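Local coordinates for serpin (PDB 5HGC), which probably inhibits serine proteases and binds cortisol in a pocket beside two of its helices, at residues 14-19 against 252-257; 23-28 against 289-294; 52-57 against 112-117. All blocks are in the same frame, centred on the assembly; numbering follows the deposited sequence.

Contact 1 (14-19 against 252-257); sequences NNADFA and LDKETI. With HCY ((11alpha,14beta)-11,17,21-trihydroxypregn-4-ene-3,20-dione), chain B.
Ala-16 and Asp-17 of helix 12-29 meet Lys-254, first residue of helix 254-263, beside the cortisol pocket of this serpin. A steroid bound beside these two helices recalls corticosteroid-binding globulin. The Ala-16 CB faces the Lys-254 CB at 3.8 Å, and that same methyl lies 3.8 Å from C6 of the steroid, so it packs against helix and ligand at once. Lys-254 starts with CG wedged between its backbone N and carbonyl carbon (chi1 65°); further bends at the next three torsions swing its chain past the A-ring end of cortisol and turn the ammonium toward Asp-17. There NZ forms salt bridges with Asp-17 OD1 (2.7 Å, on the syn lone pair) and Glu-255 OE2 (2.9 Å), one network across the two helices. Shared by an acid from each segment, the ammonium probably eases the repulsion between Asp-17 and Glu-255. Ile-257 adds a greasy patch, its CG2 standing 3.7 Å from cortisol C19. Arg-226, Ser-261 and Asn-365 supply hydrogen bonds to the ligand. Asp-253 is the N-cap of helix 254-263: its OD1 takes Thr-256 N at 3.0 Å in a nearly straight bond (171°), while Thr-256 OG1 reaches that oxygen from the opposite face of the carboxylate.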
loop_
_atom_site.group_PDB
_atom_site.type_symbol
_atom_site.label_atom_id
_atom_site.label_comp_id
_atom_site.label_asym_id
_atom_site.label_seq_id
_atom_site.Cartn_x
_atom_site.Cartn_y
_atom_site.Cartn_z
ATOM N N ASN A 14 2.089 -4.621 -14.282
ATOM C CA ASN A 14 0.669 -4.256 -14.188
ATOM C C ASN A 14 0.386 -3.705 -12.792
ATOM O O ASN A 14 -0.178 -2.639 -12.662
ATOM C CB ASN A 14 -0.176 -5.489 -14.473
ATOM C CG ASN A 14 0.258 -6.211 -15.736
ATOM O OD1 ASN A 14 1.111 -7.109 -15.724
ATOM N ND2 ASN A 14 -0.314 -5.795 -16.839
ATOM N N ASN A 15 0.827 -4.410 -11.748
ATOM C CA ASN A 15 0.665 -3.925 -10.372
ATOM C C ASN A 15 1.327 -2.559 -10.127
ATOM O O ASN A 15 0.714 -1.695 -9.499
ATOM C CB ASN A 15 1.074 -4.996 -9.345
ATOM C CG ASN A 15 0.062 -6.179 -9.282
ATOM O OD1 ASN A 15 -1.067 -6.116 -9.828
ATOM N ND2 ASN A 15 0.464 -7.257 -8.623
ATOM N N ALA A 16 2.498 -2.329 -10.718
ATOM C CA ALA A 16 3.175 -1.020 -10.563
ATOM C C ALA A 16 2.443 0.080 -11.265
ATOM O O ALA A 16 2.227 1.136 -10.682
ATOM C CB ALA A 16 4.630 -1.089 -11.009
ATOM N N ASP A 17 1.988 -0.173 -12.493
ATOM C CA ASP A 17 1.116 0.806 -13.210
ATOM C C ASP A 17 -0.080 1.179 -12.385
ATOM O O ASP A 17 -0.362 2.359 -12.200
ATOM C CB ASP A 17 0.650 0.278 -14.564
ATOM C CG ASP A 17 1.795 0.123 -15.583
ATOM O OD1 ASP A 17 2.844 0.823 -15.499
ATOM O OD2 ASP A 17 1.630 -0.696 -16.511
ATOM N N PHE A 18 -0.779 0.183 -11.860
ATOM C CA PHE A 18 -1.988 0.455 -11.090
ATOM C C PHE A 18 -1.598 1.308 -9.876
ATOM O O PHE A 18 -2.268 2.314 -9.579
ATOM C CB PHE A 18 -2.762 -0.860 -10.660
ATOM C CG PHE A 18 -3.820 -0.608 -9.605
ATOM C CD1 PHE A 18 -5.039 0.003 -9.948
ATOM C CD2 PHE A 18 -3.556 -0.856 -8.271
ATOM C CE1 PHE A 18 -5.984 0.335 -8.972
ATOM C CE2 PHE A 18 -4.498 -0.540 -7.277
ATOM C CZ PHE A 18 -5.722 0.057 -7.625
ATOM N N ALA A 19 -0.514 0.904 -9.195
ATOM C CA ALA A 19 -0.072 1.542 -7.973
ATOM C C ALA A 19 0.112 3.019 -8.216
ATOM O O ALA A 19 -0.377 3.845 -7.414
ATOM C CB ALA A 19 1.250 0.939 -7.469
ATOM N N LEU A 252 5.164 10.670 -11.404
ATOM C CA LEU A 252 5.733 9.479 -10.791
ATOM C C LEU A 252 5.072 8.224 -11.403
ATOM O O LEU A 252 3.846 8.086 -11.436
ATOM C CB LEU A 252 5.617 9.547 -9.262
ATOM C CG LEU A 252 6.164 8.315 -8.526
ATOM C CD1 LEU A 252 7.685 8.186 -8.598
ATOM C CD2 LEU A 252 5.674 8.318 -7.079
ATOM N N ASP A 253 5.886 7.349 -11.946
ATOM C CA ASP A 253 5.360 6.156 -12.571
ATOM C C ASP A 253 6.466 5.112 -12.417
ATOM O O ASP A 253 7.531 5.425 -11.862
ATOM C CB ASP A 253 4.987 6.425 -14.039
ATOM C CG ASP A 253 6.225 6.727 -14.943
ATOM O OD1 ASP A 253 7.323 7.010 -14.402
ATOM O OD2 ASP A 253 6.110 6.691 -16.202
ATOM N N LYS A 254 6.259 3.904 -12.920
ATOM C CA LYS A 254 7.201 2.841 -12.673
ATOM C C LYS A 254 8.521 2.976 -13.418
ATOM O O LYS A 254 9.515 2.334 -13.065
ATOM C CB LYS A 254 6.568 1.495 -12.972
ATOM C CG LYS A 254 6.210 1.266 -14.415
ATOM C CD LYS A 254 6.374 -0.222 -14.712
ATOM C CE LYS A 254 5.350 -0.691 -15.734
ATOM N NZ LYS A 254 5.114 0.235 -16.889
ATOM N N GLU A 255 8.520 3.800 -14.459
ATOM C CA GLU A 255 9.708 4.071 -15.233
ATOM C C GLU A 255 10.625 4.979 -14.395
ATOM O O GLU A 255 11.834 4.702 -14.311
ATOM C CB GLU A 255 9.339 4.700 -16.580
ATOM C CG GLU A 255 8.751 3.759 -17.643
ATOM C CD GLU A 255 7.299 3.268 -17.413
ATOM O OE1 GLU A 255 6.379 3.952 -16.852
ATOM O OE2 GLU A 255 7.078 2.126 -17.839
ATOM N N THR A 256 10.061 6.010 -13.756
ATOM C CA THR A 256 10.785 6.806 -12.771
ATOM C C THR A 256 11.445 5.921 -11.692
ATOM O O THR A 256 12.630 6.124 -11.341
ATOM C CB THR A 256 9.848 7.775 -12.063
ATOM O OG1 THR A 256 9.158 8.568 -13.022
ATOM C CG2 THR A 256 10.618 8.710 -11.163
ATOM N N ILE A 257 10.690 4.927 -11.181
ATOM C CA ILE A 257 11.215 4.017 -10.156
ATOM C C ILE A 257 12.415 3.237 -10.705
ATOM O O ILE A 257 13.437 3.163 -10.024
ATOM C CB ILE A 257 10.152 3.071 -9.528
ATOM C CG1 ILE A 257 8.958 3.849 -8.904
ATOM C CG2 ILE A 257 10.804 2.193 -8.481
ATOM C CD1 ILE A 257 9.350 4.862 -7.832
HETATM C C1 HCY B . 10.857 -2.209 -12.591
HETATM C C2 HCY B . 9.940 -2.100 -13.806
HETATM C C3 HCY B . 8.551 -2.624 -13.515
HETATM C C4 HCY B . 8.107 -2.857 -12.120
HETATM C C5 HCY B . 8.782 -2.300 -11.108
HETATM C C6 HCY B . 8.095 -2.136 -9.770
HETATM C C7 HCY B . 9.020 -2.631 -8.635
HETATM C C8 HCY B . 10.490 -2.207 -8.730
HETATM C C9 HCY B . 11.037 -2.510 -10.142
HETATM C C10 HCY B . 10.221 -1.821 -11.258
HETATM C C12 HCY B . 13.419 -2.996 -9.105
HETATM C C11 HCY B . 12.598 -2.406 -10.273
HETATM C C13 HCY B . 12.821 -2.604 -7.720
HETATM C C14 HCY B . 11.332 -2.958 -7.722
HETATM C C15 HCY B . 10.944 -3.020 -6.265
HETATM C C16 HCY B . 12.179 -3.536 -5.536
HETATM C C17 HCY B . 13.349 -3.473 -6.550
HETATM C C18 HCY B . 13.053 -1.110 -7.348
HETATM C C19 HCY B . 10.154 -0.281 -11.165
HETATM C C20 HCY B . 14.653 -3.017 -5.921
HETATM C C21 HCY B . 15.977 -3.566 -6.411
HETATM O O1 HCY B . 7.781 -2.787 -14.440
HETATM O O2 HCY B . 12.839 -0.997 -10.337
HETATM O O3 HCY B . 13.660 -4.811 -7.001
HETATM O O4 HCY B . 14.658 -2.199 -5.013
HETATM O O5 HCY B . 16.841 -2.431 -6.368
#

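Contact 2 (23-28 against 289-294); sequences FREVTQ and RKMGIV
Glu-25 of helix 12-29 leans on Lys-290 and Met-291, where helix 285-290 of the serpin fold closes in a Schellman motif. Going along the first segment, Phe-23 has the CG2 methyl of Thr-27, one turn on, 3.7 Å above one face of its ring, offset toward the rim. Phe-23 looks inward to Tyr-37 and Leu-252, while Arg-24 turns to the loop ahead of helix 254-263, where its NH1 makes a weak hydrogen bond to Leu-252 O. Glu-25 carries the contact. Its CG stands beside the backbone N and anti to the carbonyl carbon (chi1 -79°), and the side chains of Glu-25 and Met-291 run past each other in opposite directions, CG to CG at 4.1 Å. A bend at chi2 then brings the carboxylate over the aliphatic part of Lys-290, with OE1 3.9 Å from the lysine CD. The ammonium leads away: Glu-25 OE1 and Lys-290 NZ stay 5.7 Å apart, so any attraction acts at a distance and no salt bridge forms. An alanine in place of Glu-25 is likely to open a gap beside the Met-291 CG and leave the lysine charge without its nearby acid. Val-26 and Thr-27 turn to Ile-35 of strand 35-37, on the buried flank of the helix. On the other segment, Met-291 also packs on Phe-18, Gln-21 and Phe-22, extending the contact back along the same helix. Gly-292 has the positive phi (100°) that ends the second helix, and its N bonds back to Arg-289 O at 2.8 Å.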
loop_
_atom_site.group_PDB
_atom_site.type_symbol
_atom_site.label_atom_id
_atom_site.label_comp_id
_atom_site.label_asym_id
_atom_site.label_seq_id
_atom_site.Cartn_x
_atom_site.Cartn_y
_atom_site.Cartn_z
ATOM N N PHE A 23 -2.107 6.520 -7.244
ATOM C CA PHE A 23 -1.385 7.630 -6.608
ATOM C C PHE A 23 -1.641 8.996 -7.272
ATOM O O PHE A 23 -1.963 9.962 -6.550
ATOM C CB PHE A 23 0.133 7.383 -6.594
ATOM C CG PHE A 23 0.902 8.407 -5.803
ATOM C CD1 PHE A 23 0.671 8.583 -4.433
ATOM C CD2 PHE A 23 1.820 9.235 -6.420
ATOM C CE1 PHE A 23 1.381 9.516 -3.668
ATOM C CE2 PHE A 23 2.524 10.190 -5.656
ATOM C CZ PHE A 23 2.312 10.321 -4.278
ATOM N N ARG A 24 -1.503 9.063 -8.617
ATOM C CA ARG A 24 -1.775 10.298 -9.391
ATOM C C ARG A 24 -3.172 10.821 -9.128
ATOM O O ARG A 24 -3.314 12.000 -8.812
ATOM C CB ARG A 24 -1.401 10.202 -10.904
ATOM C CG ARG A 24 0.099 9.878 -11.094
ATOM C CD ARG A 24 0.663 10.047 -12.485
ATOM N NE ARG A 24 0.187 9.060 -13.460
ATOM C CZ ARG A 24 0.597 7.785 -13.555
ATOM N NH1 ARG A 24 1.486 7.276 -12.708
ATOM N NH2 ARG A 24 0.093 6.996 -14.501
ATOM N N GLU A 25 -4.166 9.918 -9.167
ATOM C CA GLU A 25 -5.588 10.211 -8.906
ATOM C C GLU A 25 -5.856 10.756 -7.537
ATOM O O GLU A 25 -6.527 11.776 -7.393
ATOM C CB GLU A 25 -6.486 8.978 -9.100
ATOM C CG GLU A 25 -6.843 8.617 -10.537
ATOM C CD GLU A 25 -7.571 9.733 -11.324
ATOM O OE1 GLU A 25 -8.169 10.703 -10.737
ATOM O OE2 GLU A 25 -7.545 9.598 -12.572
ATOM N N VAL A 26 -5.332 10.084 -6.522
ATOM C CA VAL A 26 -5.626 10.441 -5.137
ATOM C C VAL A 26 -4.987 11.775 -4.709
ATOM O O VAL A 26 -5.567 12.501 -3.905
ATOM C CB VAL A 26 -5.333 9.252 -4.172
ATOM C CG1 VAL A 26 -3.839 8.964 -4.034
ATOM C CG2 VAL A 26 -6.006 9.451 -2.816
ATOM N N THR A 27 -3.815 12.098 -5.260
ATOM C CA THR A 27 -3.125 13.369 -4.943
ATOM C C THR A 27 -3.832 14.596 -5.584
ATOM O O THR A 27 -3.835 15.680 -4.998
ATOM C CB THR A 27 -1.608 13.341 -5.267
ATOM O OG1 THR A 27 -1.409 12.936 -6.631
ATOM C CG2 THR A 27 -0.896 12.382 -4.344
ATOM N N GLN A 28 -4.425 14.417 -6.768
ATOM C CA GLN A 28 -5.450 15.360 -7.273
ATOM C C GLN A 28 -6.655 15.609 -6.342
ATOM O O GLN A 28 -6.831 16.733 -5.891
ATOM C CB GLN A 28 -5.956 14.933 -8.606
ATOM C CG GLN A 28 -4.905 15.027 -9.661
ATOM C CD GLN A 28 -5.532 14.718 -10.985
ATOM O OE1 GLN A 28 -5.388 13.607 -11.506
ATOM N NE2 GLN A 28 -6.310 15.674 -11.509
ATOM N N ARG A 289 -13.662 4.254 -9.754
ATOM C CA ARG A 289 -14.588 4.662 -10.839
ATOM C C ARG A 289 -13.813 5.462 -11.892
ATOM O O ARG A 289 -13.817 5.096 -13.089
ATOM C CB ARG A 289 -15.782 5.447 -10.321
ATOM C CG ARG A 289 -16.994 4.615 -9.956
ATOM C CD ARG A 289 -18.183 5.503 -9.566
ATOM N NE ARG A 289 -18.013 6.175 -8.257
ATOM C CZ ARG A 289 -18.529 5.764 -7.086
ATOM N NH1 ARG A 289 -18.293 6.472 -5.965
ATOM N NH2 ARG A 289 -19.279 4.654 -7.019
ATOM N N LYS A 290 -13.085 6.491 -11.426
ATOM C CA LYS A 290 -12.221 7.294 -12.286
ATOM C C LYS A 290 -11.198 6.426 -12.985
ATOM O O LYS A 290 -10.769 6.778 -14.065
ATOM C CB LYS A 290 -11.529 8.421 -11.530
ATOM C CG LYS A 290 -12.436 9.581 -11.239
ATOM C CD LYS A 290 -11.980 10.382 -10.025
ATOM C CE LYS A 290 -13.088 11.344 -9.582
ATOM N NZ LYS A 290 -13.176 11.610 -8.109
ATOM N N MET A 291 -10.794 5.293 -12.413
ATOM C CA MET A 291 -9.816 4.451 -13.130
ATOM C C MET A 291 -10.437 3.452 -14.075
ATOM O O MET A 291 -9.726 2.632 -14.689
ATOM C CB MET A 291 -8.869 3.784 -12.183
ATOM C CG MET A 291 -7.960 4.813 -11.557
ATOM S SD MET A 291 -7.042 4.038 -10.241
ATOM C CE MET A 291 -5.992 2.949 -11.259
ATOM N N GLY A 292 -11.759 3.540 -14.198
ATOM C CA GLY A 292 -12.510 2.726 -15.141
ATOM C C GLY A 292 -13.201 1.509 -14.543
ATOM O O GLY A 292 -13.614 0.611 -15.296
ATOM N N ILE A 293 -13.323 1.462 -13.212
ATOM C CA ILE A 293 -14.013 0.343 -12.554
ATOM C C ILE A 293 -15.352 0.903 -12.105
ATOM O O ILE A 293 -15.427 1.632 -11.099
ATOM C CB ILE A 293 -13.244 -0.255 -11.354
ATOM C CG1 ILE A 293 -11.814 -0.637 -11.721
ATOM C CG2 ILE A 293 -13.952 -1.508 -10.867
ATOM C CD1 ILE A 293 -10.933 -0.879 -10.504
ATOM N N VAL A 294 -16.409 0.549 -12.849
ATOM C CA VAL A 294 -17.682 1.275 -12.786
ATOM C C VAL A 294 -18.845 0.398 -12.359
ATOM O O VAL A 294 -19.473 0.685 -11.335
ATOM C CB VAL A 294 -18.011 1.984 -14.147
ATOM C CG1 VAL A 294 -19.443 2.560 -14.172
ATOM C CG2 VAL A 294 -16.967 3.069 -14.456
#

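Contact 3 (52-57 against 112-117); sequences GARSAT and LRKFLD
Near the amino-sugar pocket of the serpin, the turn linking helices 39-52 and 55-64 meets the first turn of helix 113-123, through Gly-52 against Phe-115 and Arg-54 against Lys-114. The ring of Phe-115, its CG anti to the backbone N (chi1 177°), is directed at the glycine backbone and approaches it obliquely: CE1 lies 3.7 Å from Gly-52 N and CD1 is 3.8 Å from Gly-52 CA. With no side chain on Gly-52, the aromatic ring can come right up to the main chain; a CB there would sit only 3.1 Å from Phe-115 CE1. Farther out, Arg-54 and Lys-114 meet more lightly. The arginine folds back at chi2 (-61°), and its NH1 donates to Ala-53 O at 2.9 Å from well above the carbonyl plane, yet within the plane of the guanidinium. NH1 also bonds to Leu-51 O, so carbonyls of helix 39-52 and of the turn after it hold the group in place. Lys-114 CE then comes to the guanidinium edge, near its plane, 3.9 Å from Arg-54 NH2. Outside the two segments, the lysine NZ pairs with a sulfate ion, probably from the crystallisation liquor, and the nearest atom of the bound amino sugar is about 4 Å from the lysine side chain. Behind the Arg-54 and Lys-114 pair, Phe-115 beds on Met-48 and Leu-51 of helix 39-52 and on Ile-306 of helix 304-307, while backbone hydrogen bonds between Leu-112 and Ile-306 and between Arg-54 and Asp-302 tie both segments to that short helix and the loop before it.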
loop_
_atom_site.group_PDB
_atom_site.type_symbol
_atom_site.label_atom_id
_atom_site.label_comp_id
_atom_site.label_asym_id
_atom_site.label_seq_id
_atom_site.Cartn_x
_atom_site.Cartn_y
_atom_site.Cartn_z
ATOM N N GLY A 52 -15.466 -13.615 -8.514
ATOM C CA GLY A 52 -16.897 -13.691 -8.573
ATOM C C GLY A 52 -17.618 -12.876 -9.632
ATOM O O GLY A 52 -18.850 -12.941 -9.682
ATOM N N ALA A 53 -16.893 -12.098 -10.443
ATOM C CA ALA A 53 -17.533 -11.181 -11.374
ATOM C C ALA A 53 -17.644 -11.864 -12.709
ATOM O O ALA A 53 -16.941 -12.852 -12.976
ATOM C CB ALA A 53 -16.788 -9.858 -11.473
ATOM N N ARG A 54 -18.579 -11.377 -13.528
ATOM C CA ARG A 54 -18.796 -11.908 -14.866
ATOM C C ARG A 54 -18.831 -10.758 -15.872
ATOM O O ARG A 54 -19.088 -9.594 -15.490
ATOM C CB ARG A 54 -20.066 -12.793 -14.917
ATOM C CG ARG A 54 -20.009 -14.104 -14.101
ATOM C CD ARG A 54 -18.933 -15.167 -14.466
ATOM N NE ARG A 54 -18.959 -16.338 -13.540
ATOM C CZ ARG A 54 -18.311 -16.460 -12.349
ATOM N NH1 ARG A 54 -17.513 -15.487 -11.858
ATOM N NH2 ARG A 54 -18.445 -17.594 -11.631
ATOM N N SER A 55 -18.537 -11.068 -17.145
ATOM C CA SER A 55 -18.749 -10.118 -18.242
ATOM C C SER A 55 -17.995 -8.773 -18.064
ATOM O O SER A 55 -16.781 -8.756 -17.808
ATOM C CB SER A 55 -20.268 -9.914 -18.493
ATOM O OG SER A 55 -20.787 -11.069 -19.139
ATOM N N ALA A 56 -18.723 -7.662 -18.181
ATOM C CA ALA A 56 -18.112 -6.349 -18.235
ATOM C C ALA A 56 -17.724 -5.881 -16.843
ATOM O O ALA A 56 -16.760 -5.105 -16.699
ATOM C CB ALA A 56 -19.050 -5.346 -18.901
ATOM N N THR A 57 -18.466 -6.339 -15.825
ATOM C CA THR A 57 -18.030 -6.132 -14.427
ATOM C C THR A 57 -16.613 -6.687 -14.205
ATOM O O THR A 57 -15.763 -6.005 -13.675
ATOM C CB THR A 57 -18.999 -6.736 -13.423
ATOM O OG1 THR A 57 -20.266 -6.192 -13.714
ATOM C CG2 THR A 57 -18.643 -6.324 -11.971
ATOM N N LEU A 112 -22.428 -18.360 -2.603
ATOM C CA LEU A 112 -22.073 -19.591 -3.224
ATOM C C LEU A 112 -20.833 -20.182 -2.532
ATOM O O LEU A 112 -19.820 -19.484 -2.314
ATOM C CB LEU A 112 -21.793 -19.371 -4.695
ATOM C CG LEU A 112 -22.899 -19.254 -5.725
ATOM C CD1 LEU A 112 -22.292 -19.070 -7.102
ATOM C CD2 LEU A 112 -23.790 -20.473 -5.766
ATOM N N ARG A 113 -20.902 -21.472 -2.236
ATOM C CA ARG A 113 -19.766 -22.195 -1.764
ATOM C C ARG A 113 -18.561 -22.069 -2.702
ATOM O O ARG A 113 -17.405 -21.986 -2.224
ATOM C CB ARG A 113 -20.121 -23.672 -1.602
ATOM C CG ARG A 113 -18.933 -24.583 -1.250
ATOM C CD ARG A 113 -18.336 -24.235 0.120
ATOM N NE ARG A 113 -19.275 -24.541 1.193
ATOM C CZ ARG A 113 -19.203 -24.086 2.459
ATOM N NH1 ARG A 113 -18.215 -23.282 2.842
ATOM N NH2 ARG A 113 -20.161 -24.444 3.347
ATOM N N LYS A 114 -18.833 -22.026 -4.021
ATOM C CA LYS A 114 -17.779 -22.019 -5.023
ATOM C C LYS A 114 -16.967 -20.734 -4.810
ATOM O O LYS A 114 -15.746 -20.781 -4.745
ATOM C CB LYS A 114 -18.414 -22.062 -6.399
ATOM C CG LYS A 114 -17.603 -21.502 -7.558
ATOM C CD LYS A 114 -18.544 -21.361 -8.744
ATOM C CE LYS A 114 -17.806 -21.092 -10.061
ATOM N NZ LYS A 114 -16.915 -22.243 -10.451
ATOM N N PHE A 115 -17.654 -19.600 -4.627
ATOM C CA PHE A 115 -16.935 -18.349 -4.425
ATOM C C PHE A 115 -16.179 -18.333 -3.077
ATOM O O PHE A 115 -15.003 -17.922 -3.000
ATOM C CB PHE A 115 -17.856 -17.141 -4.511
ATOM C CG PHE A 115 -17.147 -15.860 -4.233
ATOM C CD1 PHE A 115 -16.321 -15.318 -5.166
ATOM C CD2 PHE A 115 -17.246 -15.247 -3.010
ATOM C CE1 PHE A 115 -15.620 -14.160 -4.907
ATOM C CE2 PHE A 115 -16.546 -14.072 -2.742
ATOM C CZ PHE A 115 -15.746 -13.504 -3.708
ATOM N N LEU A 116 -16.846 -18.767 -2.017
ATOM C CA LEU A 116 -16.165 -18.802 -0.732
ATOM C C LEU A 116 -14.903 -19.684 -0.748
ATOM O O LEU A 116 -13.941 -19.313 -0.115
ATOM C CB LEU A 116 -17.083 -19.254 0.370
ATOM C CG LEU A 116 -18.289 -18.333 0.544
ATOM C CD1 LEU A 116 -19.278 -18.985 1.505
ATOM C CD2 LEU A 116 -17.878 -16.984 1.080
ATOM N N ASP A 117 -14.910 -20.815 -1.486
ATOM C CA ASP A 117 -13.783 -21.763 -1.486
ATOM C C ASP A 117 -12.672 -21.163 -2.372
ATOM O O ASP A 117 -11.559 -21.073 -1.957
ATOM C CB ASP A 117 -14.221 -23.140 -1.999
ATOM C CG ASP A 117 -14.909 -24.031 -0.914
ATOM O OD1 ASP A 117 -14.936 -23.689 0.308
ATOM O OD2 ASP A 117 -15.412 -25.143 -1.288
#

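Overall arrangement
Contacts 1 and 2 share helix 12-29 and touch each other along it, the side chain of Leu-252 from contact 1 packing on the Phe-23 ring of contact 2; contact 3 stands apart, its centre about 29 Å from that of contact 1 and about 24 Å from that of contact 2. Contact 1 is partly buried and sets a salt-bridge network beside apolar groups that line the steroid. Contact 2, at the surface, has opposite charges near each other but relies on aliphatic packing. Contact 3, partly buried and farthest from the chain centre, sets an aromatic ring against bare backbone, with two basic side chains outside it. Only contact 1 has a hydrogen bond between its two segments.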